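Local coordinates for Plm1 (Streptomyces sp. HK803, PDB 4HXY), which probably reduces the ketone of a polyketide chain with NADPH, as the ketoreductase domain of the first module in phoslactomycin biosynthesis, at residues A21-G26 against L41-L46; A103-A108 against N339-A344; W184-T189 against R205-Q210. All coordinates share one frame; numbering follows the deposited sequence.

Overall arrangement
From the N terminus, interaction 1 comes first: residues 21-26 meet 41-46 and close a short loop that holds strand 28-32 and helix 36-39, at the edge of the N-terminal Rossmann-like part. Interaction 2 opens after that loop is shut and spans far more chain, joining the start of helix 105-120 to helix 333-351 near the middle of the molecule, and so tying the N-terminal part to the NADPH-binding one. Interaction 3, nested inside this long loop, fixes the entry to strand 189-193 against helix 198-210. Interactions 1 and 3 lie on opposite sides of the chain's centre, their own centres about 58 Å apart, the centre of interaction 2 being about 30 and 28 Å from theirs.

Interaction 1: residues A21-G26 against L41-L46; sequences ADRVPG and LFDDPL
The ring of F42 meets V24 at an oblique angle, CE1 lying 3.7 Å from V24 CB, and the two side chains run side by side in the same direction. L41 CB sits over one face of that ring, offset toward the rim, while W28 brings a second ring to F42 with the planes inclined at about 40°. The other flat group, the R23 guanidinium, has D43 at its edge. Here R23 NH1 donates to D43 OD2 at 2.8 Å in a salt bridge, reaching the oxygen from well above the carboxylate plane, 55° out of it. With R23 CG placed between the backbone N and the carbonyl carbon (chi1 60°) and the chain bent at chi3, the guanidinium folds round to D43 and crosses its side chain nearly at a right angle. Between these two patches the backbones are pinned by V24 N to L41 O, a 2.9 Å and almost linear hydrogen bond. V24 itself also packs on A144 and T148 of helix 137-148. Water 1 accepts from D43 N at 2.9 Å and is bonded to V24 O and G26 O as well; waters 2 and 3 each connect G26 O with D43 O. The contact thus has a buried apolar side and a hydrated, charged outer side, where waters bridge G26 O to D43 N and O alongside the direct V24 N to L41 O bond; R23 and D43 are both exposed, so solvent probably screens their charges.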
ATOM      1  N   ALA A  21     -24.551   5.461  18.910  1.00 38.57           N
ATOM      2  CA  ALA A  21     -25.935   4.967  18.985  1.00 37.73           C
ATOM      3  C   ALA A  21     -25.967   3.532  19.497  1.00 36.77           C
ATOM      4  O   ALA A  21     -24.927   2.895  19.630  1.00 36.66           O
ATOM      5  CB  ALA A  21     -26.595   5.045  17.609  1.00 37.91           C
ATOM      6  N   ASP A  22     -27.162   3.022  19.779  1.00 35.84           N
ATOM      7  CA  ASP A  22     -27.322   1.645  20.288  1.00 35.17           C
ATOM      8  C   ASP A  22     -27.712   0.639  19.199  1.00 33.95           C
ATOM      9  O   ASP A  22     -27.592  -0.573  19.388  1.00 33.63           O
ATOM     10  CB  ASP A  22     -28.356   1.604  21.424  1.00 35.83           C
ATOM     11  CG  ASP A  22     -29.791   1.732  20.927  1.00 37.17           C
ATOM     12  OD1 ASP A  22     -30.121   2.774  20.309  1.00 40.44           O
ATOM     13  OD2 ASP A  22     -30.591   0.795  21.163  1.00 39.78           O
ATOM     14  N   ARG A  23     -28.192   1.152  18.070  1.00 31.99           N
ATOM     15  CA  ARG A  23     -28.606   0.325  16.943  1.00 30.35           C
ATOM     16  C   ARG A  23     -28.524   1.176  15.683  1.00 28.28           C
ATOM     17  O   ARG A  23     -28.296   2.382  15.761  1.00 28.14           O
ATOM     18  CB  ARG A  23     -30.031  -0.194  17.145  1.00 30.72           C
ATOM     19  CG  ARG A  23     -31.096   0.906  17.277  1.00 32.40           C
ATOM     20  CD  ARG A  23     -32.488   0.333  17.595  1.00 35.16           C
ATOM     21  NE  ARG A  23     -33.067  -0.363  16.446  1.00 37.38           N
ATOM     22  CZ  ARG A  23     -33.638   0.235  15.397  1.00 39.09           C
ATOM     23  NH1 ARG A  23     -34.120  -0.499  14.396  1.00 39.56           N
ATOM     24  NH2 ARG A  23     -33.726   1.562  15.331  1.00 39.45           N
ATOM     25  N   VAL A  24     -28.700   0.541  14.529  1.00 26.27           N
ATOM     26  CA  VAL A  24     -28.668   1.243  13.243  1.00 24.72           C
ATOM     27  C   VAL A  24     -30.015   1.017  12.572  1.00 23.78           C
ATOM     28  O   VAL A  24     -30.357  -0.111  12.239  1.00 23.06           O
ATOM     29  CB  VAL A  24     -27.536   0.726  12.322  1.00 24.09           C
ATOM     30  CG1 VAL A  24     -27.510   1.519  11.030  1.00 24.51           C
ATOM     31  CG2 VAL A  24     -26.188   0.800  13.028  1.00 22.84           C
ATOM     32  N   PRO A  25     -30.800   2.088  12.390  1.00 23.53           N
ATOM     33  CA  PRO A  25     -32.115   1.866  11.817  1.00 23.33           C
ATOM     34  C   PRO A  25     -32.059   1.641  10.325  1.00 22.53           C
ATOM     35  O   PRO A  25     -31.130   2.120   9.660  1.00 23.21           O
ATOM     36  CB  PRO A  25     -32.844   3.179  12.107  1.00 23.45           C
ATOM     37  CG  PRO A  25     -31.777   4.199  12.087  1.00 24.58           C
ATOM     38  CD  PRO A  25     -30.545   3.514  12.650  1.00 23.88           C
ATOM     39  N   GLY A  26     -33.063   0.935   9.818  1.00 21.47           N
ATOM     40  CA  GLY A  26     -33.296   0.820   8.386  1.00 21.26           C
ATOM     41  C   GLY A  26     -33.120  -0.595   7.872  1.00 20.01           C
ATOM     42  O   GLY A  26     -32.969  -1.553   8.638  1.00 20.58           O
ATOM     43  N   LEU A  41     -26.776  -5.126  15.315  1.00 16.23           N
ATOM     44  CA  LEU A  41     -27.105  -3.703  15.280  1.00 16.71           C
ATOM     45  C   LEU A  41     -28.313  -3.414  14.386  1.00 17.32           C
ATOM     46  O   LEU A  41     -28.924  -2.349  14.494  1.00 17.56           O
ATOM     47  CB  LEU A  41     -25.909  -2.882  14.792  1.00 16.22           C
ATOM     48  CG  LEU A  41     -24.743  -2.734  15.771  1.00 16.88           C
ATOM     49  CD1 LEU A  41     -23.548  -2.111  15.062  1.00 16.62           C
ATOM     50  CD2 LEU A  41     -25.146  -1.879  16.975  1.00 16.72           C
ATOM     51  N   PHE A  42     -28.629  -4.367  13.513  1.00 17.95           N
ATOM     52  CA  PHE A  42     -29.605  -4.206  12.454  1.00 18.64           C
ATOM     53  C   PHE A  42     -30.813  -5.080  12.726  1.00 19.98           C
ATOM     54  O   PHE A  42     -30.684  -6.212  13.182  1.00 20.28           O
ATOM     55  CB  PHE A  42     -28.997  -4.617  11.112  1.00 18.76           C
ATOM     56  CG  PHE A  42     -27.722  -3.902  10.800  1.00 17.20           C
ATOM     57  CD1 PHE A  42     -27.756  -2.650  10.212  1.00 15.94           C
ATOM     58  CD2 PHE A  42     -26.492  -4.462  11.116  1.00 15.93           C
ATOM     59  CE1 PHE A  42     -26.581  -1.966   9.958  1.00 16.25           C
ATOM     60  CE2 PHE A  42     -25.319  -3.792  10.842  1.00 16.00           C
ATOM     61  CZ  PHE A  42     -25.358  -2.550  10.258  1.00 14.59           C
ATOM     62  N   ASP A  43     -31.992  -4.540  12.450  1.00 20.53           N
ATOM     63  CA  ASP A  43     -33.202  -5.329  12.527  1.00 21.66           C
ATOM     64  C   ASP A  43     -33.422  -5.929  11.143  1.00 20.52           C
ATOM     65  O   ASP A  43     -33.503  -5.206  10.152  1.00 20.97           O
ATOM     66  CB  ASP A  43     -34.390  -4.455  12.959  1.00 22.32           C
ATOM     67  CG  ASP A  43     -34.341  -4.082  14.441  1.00 26.12           C
ATOM     68  OD1 ASP A  43     -33.670  -4.778  15.238  1.00 31.53           O
ATOM     69  OD2 ASP A  43     -34.979  -3.082  14.820  1.00 31.90           O
ATOM     70  N   ASP A  44     -33.486  -7.251  11.096  1.00 19.57           N
ATOM     71  CA  ASP A  44     -33.795  -7.997   9.894  1.00 19.60           C
ATOM     72  C   ASP A  44     -32.951  -7.617   8.673  1.00 18.93           C
ATOM     73  O   ASP A  44     -33.486  -7.370   7.590  1.00 18.37           O
ATOM     74  CB  ASP A  44     -35.290  -7.846   9.599  1.00 19.71           C
ATOM     75  CG  ASP A  44     -36.148  -8.277  10.782  1.00 21.07           C
ATOM     76  OD1 ASP A  44     -36.685  -7.406  11.495  1.00 23.85           O
ATOM     77  OD2 ASP A  44     -36.248  -9.497  11.007  1.00 25.54           O
ATOM     78  N   PRO A  45     -31.620  -7.610   8.841  1.00 18.12           N
ATOM     79  CA  PRO A  45     -30.759  -7.251   7.717  1.00 17.80           C
ATOM     80  C   PRO A  45     -30.816  -8.249   6.578  1.00 17.41           C
ATOM     81  O   PRO A  45     -31.096  -9.434   6.789  1.00 17.93           O
ATOM     82  CB  PRO A  45     -29.359  -7.244   8.342  1.00 17.75           C
ATOM     83  CG  PRO A  45     -29.432  -8.227   9.460  1.00 17.98           C
ATOM     84  CD  PRO A  45     -30.846  -8.064  10.014  1.00 18.35           C
ATOM     85  N   LEU A  46     -30.537  -7.760   5.373  1.00 16.82           N
ATOM     86  CA  LEU A  46     -30.483  -8.580   4.168  1.00 16.12           C
ATOM     87  C   LEU A  46     -29.101  -9.209   3.988  1.00 16.49           C
ATOM     88  O   LEU A  46     -28.127  -8.735   4.548  1.00 15.81           O
ATOM     89  CB  LEU A  46     -30.780  -7.732   2.936  1.00 15.44           C
ATOM     90  CG  LEU A  46     -32.051  -6.887   2.913  1.00 17.07           C
ATOM     91  CD1 LEU A  46     -32.132  -6.036   1.654  1.00 17.54           C
ATOM     92  CD2 LEU A  46     -33.288  -7.799   3.036  1.00 18.67           C
TER
HETATM   93  O   HOH W   1     -32.117  -1.920  11.246  1.00 26.64           O
HETATM   94  O   HOH W   2     -31.445  -3.921   8.456  1.00 15.44           O
HETATM   95  O   HOH W   3     -35.244  -3.077   9.719  1.00 28.27           O

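Interaction 2: residues A103-A108 against N339-A344; sequences ADVRAA and NACLDA
V105 and C341 meet through their first torsions: V105 CG1 stands anti to the backbone N (chi1 166°) and comes within 3.9 Å of C341 CB, while C341 SG, anti to its own carbonyl carbon (chi1 -71°), reaches back to 3.4 Å from V105 O. The methyls of small residues fill the rest. A108 CB and A344 CB press together at 3.4 Å, tighter than ordinary carbon contact, and A340 CB lies equally near A108 O, also at 3.4 Å. Just before the helix, A103 CB rests 3.6 Å from A344 O. D104 is the N-cap of helix 105-120, its OD1 accepting from A107 N at 3.0 Å, so its carboxylate is turned to the helix's own first turn and not to the partner. V105 also touches L345 and R348 further along helix 333-351, and R106 forms a salt bridge to E302. The small alanine side chains probably allow the two helices to come this close, joining the N-terminal part to the NADPH-bearing one in the core. The interface is therefore made chiefly of methyl contacts and close backbone oxygens, and its stability probably rests on shape fit and burial more than on polar pairing.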
ATOM      1  N   ALA A 103      -0.067  -5.796  12.947  1.00 19.63           N
ATOM      2  CA  ALA A 103      -0.441  -5.560  11.542  1.00 18.85           C
ATOM      3  C   ALA A 103      -0.971  -6.822  10.857  1.00 17.83           C
ATOM      4  O   ALA A 103      -0.410  -7.936  11.044  1.00 18.82           O
ATOM      5  CB  ALA A 103       0.756  -4.983  10.765  1.00 18.51           C
ATOM      6  N   ASP A 104      -2.068  -6.666  10.103  1.00 15.45           N
ATOM      7  CA  ASP A 104      -2.614  -7.723   9.259  1.00 13.75           C
ATOM      8  C   ASP A 104      -2.376  -7.241   7.834  1.00 11.89           C
ATOM      9  O   ASP A 104      -2.987  -6.260   7.400  1.00 10.33           O
ATOM     10  CB  ASP A 104      -4.114  -7.917   9.538  1.00 14.04           C
ATOM     11  CG  ASP A 104      -4.776  -8.978   8.665  1.00 17.20           C
ATOM     12  OD1 ASP A 104      -4.349  -9.258   7.530  1.00 17.49           O
ATOM     13  OD2 ASP A 104      -5.812  -9.519   9.123  1.00 23.86           O
ATOM     14  N   VAL A 105      -1.462  -7.907   7.128  1.00  9.63           N
ATOM     15  CA  VAL A 105      -1.043  -7.450   5.804  1.00  8.90           C
ATOM     16  C   VAL A 105      -2.215  -7.485   4.834  1.00  9.36           C
ATOM     17  O   VAL A 105      -2.450  -6.531   4.092  1.00  8.92           O
ATOM     18  CB  VAL A 105       0.155  -8.285   5.297  1.00  8.36           C
ATOM     19  CG1 VAL A 105       0.416  -8.073   3.791  1.00  8.92           C
ATOM     20  CG2 VAL A 105       1.386  -7.971   6.145  1.00  8.00           C
ATOM     21  N   ARG A 106      -2.970  -8.574   4.841  1.00  8.85           N
ATOM     22  CA  ARG A 106      -4.069  -8.703   3.882  1.00 10.41           C
ATOM     23  C   ARG A 106      -5.215  -7.721   4.155  1.00  8.84           C
ATOM     24  O   ARG A 106      -5.819  -7.192   3.225  1.00  9.30           O
ATOM     25  CB  ARG A 106      -4.533 -10.146   3.811  1.00 10.74           C
ATOM     26  CG  ARG A 106      -3.420 -11.009   3.216  1.00 15.25           C
ATOM     27  CD  ARG A 106      -3.870 -12.401   2.898  1.00 19.69           C
ATOM     28  NE  ARG A 106      -2.744 -13.286   2.589  1.00 22.53           N
ATOM     29  CZ  ARG A 106      -2.034 -13.294   1.453  1.00 24.21           C
ATOM     30  NH1 ARG A 106      -1.049 -14.171   1.313  1.00 24.00           N
ATOM     31  NH2 ARG A 106      -2.288 -12.453   0.452  1.00 24.56           N
ATOM     32  N   ALA A 107      -5.485  -7.445   5.419  1.00  8.17           N
ATOM     33  CA  ALA A 107      -6.524  -6.493   5.772  1.00  7.64           C
ATOM     34  C   ALA A 107      -6.199  -5.090   5.282  1.00  7.15           C
ATOM     35  O   ALA A 107      -7.095  -4.322   4.887  1.00  7.12           O
ATOM     36  CB  ALA A 107      -6.754  -6.462   7.281  1.00  8.30           C
ATOM     37  N   ALA A 108      -4.917  -4.729   5.347  1.00  6.90           N
ATOM     38  CA  ALA A 108      -4.459  -3.428   4.842  1.00  6.14           C
ATOM     39  C   ALA A 108      -4.794  -3.220   3.358  1.00  5.52           C
ATOM     40  O   ALA A 108      -5.097  -2.098   2.932  1.00  4.81           O
ATOM     41  CB  ALA A 108      -2.934  -3.250   5.099  1.00  6.34           C
ATOM     42  N   ASN A 339       0.183  -2.027  -2.773  1.00  4.64           N
ATOM     43  CA  ASN A 339       1.065  -1.082  -2.117  1.00  4.92           C
ATOM     44  C   ASN A 339       0.694  -0.884  -0.653  1.00  4.84           C
ATOM     45  O   ASN A 339       1.570  -0.801   0.206  1.00  5.42           O
ATOM     46  CB  ASN A 339       1.123   0.224  -2.910  1.00  4.86           C
ATOM     47  CG  ASN A 339       1.965   0.100  -4.164  1.00  3.69           C
ATOM     48  OD1 ASN A 339       3.158  -0.144  -4.077  1.00  7.50           O
ATOM     49  ND2 ASN A 339       1.349   0.278  -5.335  1.00  6.57           N
ATOM     50  N   ALA A 340      -0.602  -0.857  -0.353  1.00  4.44           N
ATOM     51  CA  ALA A 340      -1.053  -0.756   1.032  1.00  4.48           C
ATOM     52  C   ALA A 340      -0.589  -1.989   1.819  1.00  5.29           C
ATOM     53  O   ALA A 340      -0.246  -1.893   3.002  1.00  6.19           O
ATOM     54  CB  ALA A 340      -2.592  -0.622   1.101  1.00  4.40           C
ATOM     55  N   CYS A 341      -0.612  -3.146   1.176  1.00  4.53           N
ATOM     56  CA  CYS A 341      -0.088  -4.364   1.795  1.00  5.50           C
ATOM     57  C   CYS A 341       1.388  -4.235   2.152  1.00  5.31           C
ATOM     58  O   CYS A 341       1.808  -4.680   3.230  1.00  5.13           O
ATOM     59  CB  CYS A 341      -0.305  -5.568   0.897  1.00  5.33           C
ATOM     60  SG  CYS A 341      -2.034  -6.113   0.743  1.00  7.07           S
ATOM     61  N   LEU A 342       2.177  -3.653   1.254  1.00  6.04           N
ATOM     62  CA  LEU A 342       3.619  -3.482   1.518  1.00  6.08           C
ATOM     63  C   LEU A 342       3.840  -2.647   2.762  1.00  6.45           C
ATOM     64  O   LEU A 342       4.661  -2.971   3.607  1.00  5.71           O
ATOM     65  CB  LEU A 342       4.325  -2.807   0.348  1.00  6.01           C
ATOM     66  CG  LEU A 342       4.492  -3.592  -0.934  1.00  6.59           C
ATOM     67  CD1 LEU A 342       5.300  -2.752  -1.939  1.00  6.97           C
ATOM     68  CD2 LEU A 342       5.153  -4.956  -0.662  1.00  6.50           C
ATOM     69  N   ASP A 343       3.088  -1.557   2.894  1.00  6.42           N
ATOM     70  CA  ASP A 343       3.288  -0.672   4.032  1.00  6.46           C
ATOM     71  C   ASP A 343       2.992  -1.440   5.310  1.00  6.14           C
ATOM     72  O   ASP A 343       3.702  -1.291   6.301  1.00  6.43           O
ATOM     73  CB  ASP A 343       2.391   0.571   3.912  1.00  7.20           C
ATOM     74  CG  ASP A 343       2.648   1.364   2.629  1.00 11.55           C
ATOM     75  OD1 ASP A 343       3.707   1.163   1.980  1.00 12.60           O
ATOM     76  OD2 ASP A 343       1.793   2.221   2.255  1.00 12.33           O
ATOM     77  N   ALA A 344       1.963  -2.294   5.279  1.00  5.88           N
ATOM     78  CA  ALA A 344       1.609  -3.083   6.465  1.00  5.42           C
ATOM     79  C   ALA A 344       2.651  -4.135   6.785  1.00  5.29           C
ATOM     80  O   ALA A 344       2.927  -4.373   7.948  1.00  6.23           O
ATOM     81  CB  ALA A 344       0.246  -3.743   6.328  1.00  6.18           C
TER

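Interaction 3: residues W184-T189 against R205-Q210; sequences WTPKGT and RRVAEQ
Apolar contacts join W184 and P186 to V207, whose two methyls divide the work. V207 CG2 approaches the indole obliquely, 3.8 Å from W184 CZ3, and V207 CG1 touches P186 CG at 4.0 Å. P186 CD lies 3.6 Å above the W184 ring plane over its centre, and V207 CG2 comes from that same side, near CZ3 and CH2. I399 and M400 of helix 388-400 pack on W184 as well.

Q210 packs alongside the loop. Its CG is carried anti to the backbone N (chi1 -170°) and the chain then bends at chi2, which lays Q210 CG 3.5 Å from W184 O and brings Q210 NE2 to 3.7 Å from T185 CG2. The polar link is water 4, which donates to both W184 O, at 3.0 Å, and Q210 OE1, at 2.7 Å, bridging loop and helix. A leucine in place of Q210 would probably leave this water without its second acceptor and the carbonyl of W184 without its water-mediated link to the helix.

Within 184-189, K187 NZ donates to T185 O at 2.8 Å, in the carbonyl plane, which ties the lysine side chain back to the loop. Helix 198-210 is probably the one that follows the glycine-rich turn of the Rossmann fold, and this contact packs V207 and Q210 against the approach to strand 189-193. Its centre at V207 is apolar; with no direct polar bond across it, the contact probably depends on burial, and water 4 supplies the polar link at Q210.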
ATOM      1  N   TRP A 184      24.150   5.257   3.054  1.00  9.68           N
ATOM      2  CA  TRP A 184      23.739   3.859   2.994  1.00  9.20           C
ATOM      3  C   TRP A 184      24.871   3.022   2.399  1.00  9.21           C
ATOM      4  O   TRP A 184      25.294   3.281   1.279  1.00  9.35           O
ATOM      5  CB  TRP A 184      22.462   3.711   2.147  1.00  9.58           C
ATOM      6  CG  TRP A 184      21.894   2.328   2.165  1.00 10.59           C
ATOM      7  CD1 TRP A 184      21.800   1.481   3.238  1.00 12.56           C
ATOM      8  CD2 TRP A 184      21.347   1.630   1.053  1.00 13.02           C
ATOM      9  NE1 TRP A 184      21.206   0.290   2.846  1.00 13.71           N
ATOM     10  CE2 TRP A 184      20.915   0.373   1.514  1.00 12.89           C
ATOM     11  CE3 TRP A 184      21.167   1.957  -0.293  1.00 14.42           C
ATOM     12  CZ2 TRP A 184      20.327  -0.569   0.665  1.00 15.63           C
ATOM     13  CZ3 TRP A 184      20.586   1.007  -1.138  1.00 15.81           C
ATOM     14  CH2 TRP A 184      20.182  -0.224  -0.647  1.00 14.87           C
ATOM     15  N   THR A 185      25.344   2.033   3.155  1.00  8.80           N
ATOM     16  CA  THR A 185      26.497   1.209   2.747  1.00  8.73           C
ATOM     17  C   THR A 185      26.159  -0.264   2.922  1.00  8.72           C
ATOM     18  O   THR A 185      26.705  -0.946   3.789  1.00  9.36           O
ATOM     19  CB  THR A 185      27.766   1.578   3.534  1.00  8.88           C
ATOM     20  OG1 THR A 185      27.526   1.435   4.938  1.00  9.38           O
ATOM     21  CG2 THR A 185      28.227   2.998   3.220  1.00 10.24           C
ATOM     22  N   PRO A 186      25.241  -0.776   2.082  1.00  8.12           N
ATOM     23  CA  PRO A 186      24.854  -2.173   2.202  1.00  8.49           C
ATOM     24  C   PRO A 186      26.013  -3.121   1.932  1.00  9.29           C
ATOM     25  O   PRO A 186      26.826  -2.868   1.034  1.00  9.77           O
ATOM     26  CB  PRO A 186      23.803  -2.338   1.102  1.00  8.73           C
ATOM     27  CG  PRO A 186      24.084  -1.282   0.136  1.00  7.86           C
ATOM     28  CD  PRO A 186      24.600  -0.130   0.924  1.00  9.44           C
ATOM     29  N   LYS A 187      26.057  -4.196   2.692  1.00 10.10           N
ATOM     30  CA  LYS A 187      27.188  -5.141   2.681  1.00 11.61           C
ATOM     31  C   LYS A 187      26.765  -6.522   2.223  1.00 11.44           C
ATOM     32  O   LYS A 187      25.568  -6.879   2.248  1.00 12.20           O
ATOM     33  CB  LYS A 187      27.786  -5.219   4.093  1.00 12.70           C
ATOM     34  CG  LYS A 187      28.401  -3.884   4.522  1.00 16.06           C
ATOM     35  CD  LYS A 187      28.689  -3.823   5.990  1.00 19.47           C
ATOM     36  CE  LYS A 187      29.004  -2.402   6.399  1.00 22.94           C
ATOM     37  NZ  LYS A 187      27.836  -1.474   6.313  1.00 24.66           N
ATOM     38  N   GLY A 188      27.748  -7.322   1.810  1.00 10.76           N
ATOM     39  CA  GLY A 188      27.476  -8.700   1.441  1.00  9.95           C
ATOM     40  C   GLY A 188      26.708  -8.780   0.143  1.00  9.46           C
ATOM     41  O   GLY A 188      27.015  -8.050  -0.805  1.00  9.37           O
ATOM     42  N   THR A 189      25.704  -9.663   0.123  1.00  8.94           N
ATOM     43  CA  THR A 189      24.864  -9.873  -1.056  1.00  9.11           C
ATOM     44  C   THR A 189      23.600  -9.014  -0.980  1.00  9.02           C
ATOM     45  O   THR A 189      22.835  -9.106  -0.003  1.00 10.00           O
ATOM     46  CB  THR A 189      24.495 -11.343  -1.181  1.00  9.37           C
ATOM     47  OG1 THR A 189      25.714 -12.093  -1.367  1.00  9.40           O
ATOM     48  CG2 THR A 189      23.573 -11.596  -2.350  1.00  9.50           C
ATOM     49  N   ARG A 205      22.706   0.644  -9.578  1.00 10.74           N
ATOM     50  CA  ARG A 205      23.843   1.524  -9.884  1.00 11.91           C
ATOM     51  C   ARG A 205      24.296   2.303  -8.634  1.00 11.28           C
ATOM     52  O   ARG A 205      25.481   2.528  -8.429  1.00 12.41           O
ATOM     53  CB  ARG A 205      23.480   2.493 -11.001  1.00 12.63           C
ATOM     54  CG  ARG A 205      23.230   1.849 -12.334  1.00 15.73           C
ATOM     55  CD  ARG A 205      22.893   2.919 -13.378  1.00 19.51           C
ATOM     56  NE  ARG A 205      22.243   2.390 -14.579  1.00 25.21           N
ATOM     57  CZ  ARG A 205      20.934   2.440 -14.862  1.00 27.29           C
ATOM     58  NH1 ARG A 205      20.500   1.928 -16.009  1.00 29.40           N
ATOM     59  NH2 ARG A 205      20.051   2.995 -14.039  1.00 27.13           N
ATOM     60  N   ARG A 206      23.333   2.728  -7.813  1.00 11.02           N
ATOM     61  CA  ARG A 206      23.637   3.446  -6.575  1.00 11.01           C
ATOM     62  C   ARG A 206      24.429   2.573  -5.609  1.00 10.87           C
ATOM     63  O   ARG A 206      25.440   3.013  -5.039  1.00 11.31           O
ATOM     64  CB  ARG A 206      22.345   3.940  -5.901  1.00 11.60           C
ATOM     65  CG  ARG A 206      22.517   4.627  -4.543  1.00 13.39           C
ATOM     66  CD  ARG A 206      23.603   5.707  -4.524  1.00 18.00           C
ATOM     67  NE  ARG A 206      23.342   6.805  -5.446  1.00 21.26           N
ATOM     68  CZ  ARG A 206      22.810   7.990  -5.125  1.00 23.29           C
ATOM     69  NH1 ARG A 206      22.636   8.895  -6.079  1.00 25.23           N
ATOM     70  NH2 ARG A 206      22.462   8.293  -3.877  1.00 23.44           N
ATOM     71  N   VAL A 207      23.979   1.335  -5.448  1.00 10.35           N
ATOM     72  CA  VAL A 207      24.667   0.367  -4.592  1.00 10.93           C
ATOM     73  C   VAL A 207      26.076   0.120  -5.111  1.00 11.26           C
ATOM     74  O   VAL A 207      27.046   0.117  -4.343  1.00 11.38           O
ATOM     75  CB  VAL A 207      23.879  -0.958  -4.521  1.00 10.49           C
ATOM     76  CG1 VAL A 207      24.681  -2.041  -3.771  1.00 11.63           C
ATOM     77  CG2 VAL A 207      22.562  -0.732  -3.851  1.00 11.99           C
ATOM     78  N   ALA A 208      26.187  -0.076  -6.415  1.00 11.42           N
ATOM     79  CA  ALA A 208      27.478  -0.376  -7.039  1.00 12.29           C
ATOM     80  C   ALA A 208      28.471   0.764  -6.831  1.00 12.90           C
ATOM     81  O   ALA A 208      29.634   0.545  -6.451  1.00 13.83           O
ATOM     82  CB  ALA A 208      27.285  -0.661  -8.511  1.00 11.42           C
ATOM     83  N   GLU A 209      28.000   1.982  -7.062  1.00 13.45           N
ATOM     84  CA  GLU A 209      28.797   3.206  -6.860  1.00 14.41           C
ATOM     85  C   GLU A 209      29.353   3.364  -5.437  1.00 14.45           C
ATOM     86  O   GLU A 209      30.437   3.936  -5.231  1.00 15.09           O
ATOM     87  CB  GLU A 209      27.939   4.433  -7.210  1.00 15.37           C
ATOM     88  CG  GLU A 209      27.806   4.667  -8.702  1.00 19.21           C
ATOM     89  CD  GLU A 209      26.632   5.573  -9.063  1.00 24.56           C
ATOM     90  OE1 GLU A 209      26.182   6.365  -8.202  1.00 27.84           O
ATOM     91  OE2 GLU A 209      26.151   5.472 -10.216  1.00 27.31           O
ATOM     92  N   GLN A 210      28.620   2.874  -4.447  1.00 13.78           N
ATOM     93  CA  GLN A 210      29.025   3.013  -3.062  1.00 13.28           C
ATOM     94  C   GLN A 210      30.250   2.175  -2.730  1.00 13.24           C
ATOM     95  O   GLN A 210      31.051   2.516  -1.859  1.00 13.10           O
ATOM     96  CB  GLN A 210      27.870   2.611  -2.142  1.00 13.49           C
ATOM     97  CG  GLN A 210      28.104   2.947  -0.710  1.00 14.68           C
ATOM     98  CD  GLN A 210      28.567   4.383  -0.527  1.00 16.90           C
ATOM     99  OE1 GLN A 210      27.942   5.316  -1.054  1.00 20.11           O
ATOM    100  NE2 GLN A 210      29.656   4.574   0.221  1.00 18.60           N
TER
HETATM  101  O   HOH W   4      25.227   4.958  -1.154  1.00 43.78           O